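Local coordinates for protein TRAP-T family transporter, DctP (Periplasmic binding) subunit (Sulfitobacter sp. NAS-14.1, PDB 4PF8) that binds beta-D-galacturonate as the periplasmic solute-binding subunit of a TRAP-type transporter, probably delivering it to the membrane components for uptake, at residues Arg27-His32 with Gly85-Gly90. Numbering follows the deposited sequence.
Sequences RGWNIH and GVFSLG. With GTR (beta-D-galactopyranuronic acid), chain D.
Trp29 pairs with Gly85 in a parallel beta bridge, the two short strand segments running at 21° to each other, and Val86 N donates to Trp29 O over 3.3 Å. At the next rung, between Ile31 N and Val86 O, a single water takes the place of a direct bond, accepting from Ile31 N and donating to Val86 O at 2.7 Å, bridging the two segments where they separate. Trp29 has the largest share of the buried surface, and its indole makes the closest side-chain contacts. With CG anti to the backbone N (chi1 -177°), its six-membered ring reaches along the neighbouring strand, where Val86 O lies at the ring edge, 3.3 Å from CZ3. Phe87 meets the same ring obliquely, CE1 lying 3.4 Å from Trp29 CE3 with the planes at 38°. Trp29 NE1 is hydrogen-bonded to Gly68 O, a bond that holds the pyrrole edge and so limits rotation of the indole, and both aromatic side chains also touch helix 70-79. Replacing Trp29 by alanine removes the whole indole and is likely to leave Phe87 without this aromatic neighbour, open a gap against Gln70 and Ala73 of helix 70-79 and take this N-H donor from Gly68 O. Past the paired residues both segments reach the sugar. His32 NE2 donates to galacturonate O2 at 2.9 Å, the oxygen lying at the imidazole edge, while Ile31 CG2 sits over one face of that ring, displaced toward its rim, and approaches GTR O3. From the other segment Ser88 CB comes within 3.4 Å of GTR O4; Ser88 OG caps the following helix by accepting from Gly90 N. Adjacent parallel strands whose C-terminal ends lead into ligand-contacting residues are characteristic of the alpha/beta domains of periplasmic solute-binding proteins, here forming one wall of the galacturonate pocket.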
ATOM      1  N   ARG A  27       9.005   6.238 -17.995  1.00 12.31           N
ATOM      2  CA  ARG A  27       7.844   6.771 -17.304  1.00 12.99           C
ATOM      3  C   ARG A  27       7.589   5.985 -16.024  1.00 11.82           C
ATOM      4  O   ARG A  27       7.574   4.754 -16.029  1.00 11.21           O
ATOM      5  CB  ARG A  27       6.610   6.748 -18.199  1.00 13.30           C
ATOM      6  CG  ARG A  27       6.774   7.625 -19.406  1.00 18.04           C
ATOM      7  CD  ARG A  27       5.437   7.945 -20.046  1.00 29.06           C
ATOM      8  NE  ARG A  27       5.623   8.632 -21.318  1.00 32.92           N
ATOM      9  CZ  ARG A  27       4.976   8.332 -22.440  1.00 33.17           C
ATOM     10  NH1 ARG A  27       4.093   7.343 -22.470  1.00 33.50           N
ATOM     11  NH2 ARG A  27       5.219   9.031 -23.537  1.00 34.55           N
ATOM     12  N   GLY A  28       7.418   6.715 -14.931  1.00  9.74           N
ATOM     13  CA  GLY A  28       7.171   6.131 -13.624  1.00 10.03           C
ATOM     14  C   GLY A  28       5.821   6.523 -13.060  1.00 10.66           C
ATOM     15  O   GLY A  28       5.369   7.653 -13.240  1.00 12.33           O
ATOM     16  N   TRP A  29       5.156   5.567 -12.424  1.00  9.22           N
ATOM     17  CA  TRP A  29       3.797   5.775 -11.915  1.00  8.02           C
ATOM     18  C   TRP A  29       3.792   5.975 -10.411  1.00  6.83           C
ATOM     19  O   TRP A  29       4.409   5.217  -9.675  1.00  6.73           O
ATOM     20  CB  TRP A  29       2.938   4.562 -12.226  1.00  8.08           C
ATOM     21  CG  TRP A  29       1.483   4.662 -11.815  1.00  7.51           C
ATOM     22  CD1 TRP A  29       0.450   5.140 -12.560  1.00  8.75           C
ATOM     23  CD2 TRP A  29       0.923   4.276 -10.554  1.00  5.41           C
ATOM     24  NE1 TRP A  29      -0.734   5.074 -11.849  1.00  9.22           N
ATOM     25  CE2 TRP A  29      -0.466   4.531 -10.617  1.00  6.22           C
ATOM     26  CE3 TRP A  29       1.449   3.692  -9.400  1.00  8.25           C
ATOM     27  CZ2 TRP A  29      -1.328   4.245  -9.550  1.00  6.62           C
ATOM     28  CZ3 TRP A  29       0.594   3.406  -8.342  1.00  7.28           C
ATOM     29  CH2 TRP A  29      -0.777   3.674  -8.431  1.00  7.23           C
ATOM     30  N   ASN A  30       3.066   6.993  -9.973  1.00  7.51           N
ATOM     31  CA  ASN A  30       2.829   7.247  -8.555  1.00  7.01           C
ATOM     32  C   ASN A  30       1.377   7.650  -8.407  1.00  7.35           C
ATOM     33  O   ASN A  30       0.890   8.490  -9.151  1.00  9.13           O
ATOM     34  CB  ASN A  30       3.723   8.395  -8.124  1.00  7.63           C
ATOM     35  CG  ASN A  30       3.645   8.711  -6.630  1.00  8.87           C
ATOM     36  OD1 ASN A  30       3.244   7.890  -5.801  1.00  9.06           O
ATOM     37  ND2 ASN A  30       4.099   9.877  -6.285  1.00 10.68           N
ATOM     38  N   ILE A  31       0.694   7.079  -7.412  1.00  5.19           N
ATOM     39  CA  ILE A  31      -0.679   7.440  -7.115  1.00  6.98           C
ATOM     40  C   ILE A  31      -0.798   8.719  -6.280  1.00  7.19           C
ATOM     41  O   ILE A  31      -1.843   9.354  -6.254  1.00  8.49           O
ATOM     42  CB  ILE A  31      -1.390   6.272  -6.400  1.00  7.60           C
ATOM     43  CG1 ILE A  31      -2.907   6.339  -6.559  1.00 12.58           C
ATOM     44  CG2 ILE A  31      -0.989   6.198  -4.928  1.00  8.72           C
ATOM     45  CD1 ILE A  31      -3.590   5.044  -6.085  1.00 15.10           C
ATOM     46  N   HIS A  32       0.282   9.085  -5.593  1.00  8.00           N
ATOM     47  CA  HIS A  32       0.222  10.143  -4.590  1.00  7.77           C
ATOM     48  C   HIS A  32       0.458  11.544  -5.081  1.00  8.71           C
ATOM     49  O   HIS A  32       0.969  11.746  -6.184  1.00  9.66           O
ATOM     50  CB  HIS A  32       1.227   9.819  -3.512  1.00  6.98           C
ATOM     51  CG  HIS A  32       0.835   8.643  -2.700  1.00  6.75           C
ATOM     52  ND1 HIS A  32      -0.241   8.671  -1.840  1.00  9.25           N
ATOM     53  CD2 HIS A  32       1.341   7.397  -2.642  1.00  8.07           C
ATOM     54  CE1 HIS A  32      -0.362   7.486  -1.265  1.00  7.85           C
ATOM     55  NE2 HIS A  32       0.575   6.695  -1.748  1.00  8.61           N
ATOM     56  N   GLY A  85       7.452   2.064 -11.055  1.00  8.70           N
ATOM     57  CA  GLY A  85       6.378   2.569 -10.228  1.00  8.13           C
ATOM     58  C   GLY A  85       6.580   2.194  -8.790  1.00  7.14           C
ATOM     59  O   GLY A  85       7.425   1.370  -8.485  1.00  9.47           O
ATOM     60  N   VAL A  86       5.837   2.829  -7.908  1.00  6.98           N
ATOM     61  CA  VAL A  86       5.678   2.311  -6.558  1.00  6.69           C
ATOM     62  C   VAL A  86       4.226   1.903  -6.421  1.00  6.66           C
ATOM     63  O   VAL A  86       3.323   2.729  -6.602  1.00  7.76           O
ATOM     64  CB  VAL A  86       6.044   3.320  -5.480  1.00  7.30           C
ATOM     65  CG1 VAL A  86       5.647   2.804  -4.104  1.00  7.27           C
ATOM     66  CG2 VAL A  86       7.543   3.619  -5.520  1.00  9.19           C
ATOM     67  N   PHE A  87       4.039   0.632  -6.128  1.00  7.78           N
ATOM     68  CA  PHE A  87       2.716   0.037  -6.012  1.00  7.24           C
ATOM     69  C   PHE A  87       2.501  -0.539  -4.620  1.00  6.44           C
ATOM     70  O   PHE A  87       3.357  -1.257  -4.096  1.00  8.80           O
ATOM     71  CB  PHE A  87       2.535  -1.130  -6.993  1.00 11.29           C
ATOM     72  CG  PHE A  87       2.714  -0.783  -8.431  1.00 10.82           C
ATOM     73  CD1 PHE A  87       1.969   0.195  -9.042  1.00  9.11           C
ATOM     74  CD2 PHE A  87       3.573  -1.528  -9.219  1.00 17.13           C
ATOM     75  CE1 PHE A  87       2.130   0.491 -10.371  1.00 11.01           C
ATOM     76  CE2 PHE A  87       3.718  -1.246 -10.582  1.00 18.62           C
ATOM     77  CZ  PHE A  87       3.004  -0.214 -11.138  1.00 13.10           C
ATOM     78  N   SER A  88       1.329  -0.292  -4.069  1.00  8.06           N
ATOM     79  CA  SER A  88       0.922  -1.028  -2.886  1.00  7.85           C
ATOM     80  C   SER A  88       0.798  -2.484  -3.285  1.00 10.34           C
ATOM     81  O   SER A  88       0.263  -2.797  -4.365  1.00  9.21           O
ATOM     82  CB  SER A  88      -0.424  -0.512  -2.419  1.00  9.31           C
ATOM     83  OG  SER A  88      -0.962  -1.271  -1.340  1.00  9.22           O
ATOM     84  N   LEU A  89       1.226  -3.385  -2.407  1.00  9.51           N
ATOM     85  CA  LEU A  89       0.985  -4.792  -2.658  1.00  7.84           C
ATOM     86  C   LEU A  89      -0.503  -5.171  -2.516  1.00  8.47           C
ATOM     87  O   LEU A  89      -0.908  -6.265  -2.913  1.00 11.57           O
ATOM     88  CB  LEU A  89       1.869  -5.630  -1.759  1.00  9.23           C
ATOM     89  CG  LEU A  89       3.254  -5.888  -2.326  1.00 14.47           C
ATOM     90  CD1 LEU A  89       4.020  -4.627  -2.579  1.00 25.98           C
ATOM     91  CD2 LEU A  89       4.055  -6.819  -1.398  1.00 16.50           C
ATOM     92  N   GLY A  90      -1.329  -4.270  -1.996  1.00  9.68           N
ATOM     93  CA  GLY A  90      -2.737  -4.564  -1.811  1.00  9.84           C
ATOM     94  C   GLY A  90      -3.419  -4.959  -3.117  1.00 10.76           C
ATOM     95  O   GLY A  90      -3.958  -6.047  -3.261  1.00 13.12           O
TER
HETATM   96  C1  GTR D 402      -2.340   4.073   0.116  1.00  5.44           C
HETATM   97  C2  GTR D 402      -1.327   3.453  -0.789  1.00  5.28           C
HETATM   98  C3  GTR D 402      -1.783   3.697  -2.216  1.00  7.07           C
HETATM   99  C4  GTR D 402      -3.151   3.079  -2.472  1.00  6.96           C
HETATM  100  C5  GTR D 402      -4.091   3.698  -1.442  1.00  7.09           C
HETATM  101  C6  GTR D 402      -5.478   3.075  -1.546  1.00  9.45           C
HETATM  102  O1  GTR D 402      -1.994   3.818   1.513  1.00  6.84           O
HETATM  103  O2  GTR D 402      -0.059   4.125  -0.558  1.00  6.58           O
HETATM  104  O3  GTR D 402      -0.844   3.006  -3.070  1.00  7.50           O
HETATM  105  O4  GTR D 402      -3.044   1.661  -2.257  1.00  9.35           O
HETATM  106  O5  GTR D 402      -3.599   3.513  -0.099  1.00  6.32           O
HETATM  107  O6A GTR D 402      -6.114   2.986  -0.462  1.00  7.19           O
HETATM  108  O6B GTR D 402      -5.948   2.828  -2.680  1.00  8.04           O
HETATM  109  O   HOH W   1       2.445   5.161  -5.709  1.00  8.18           O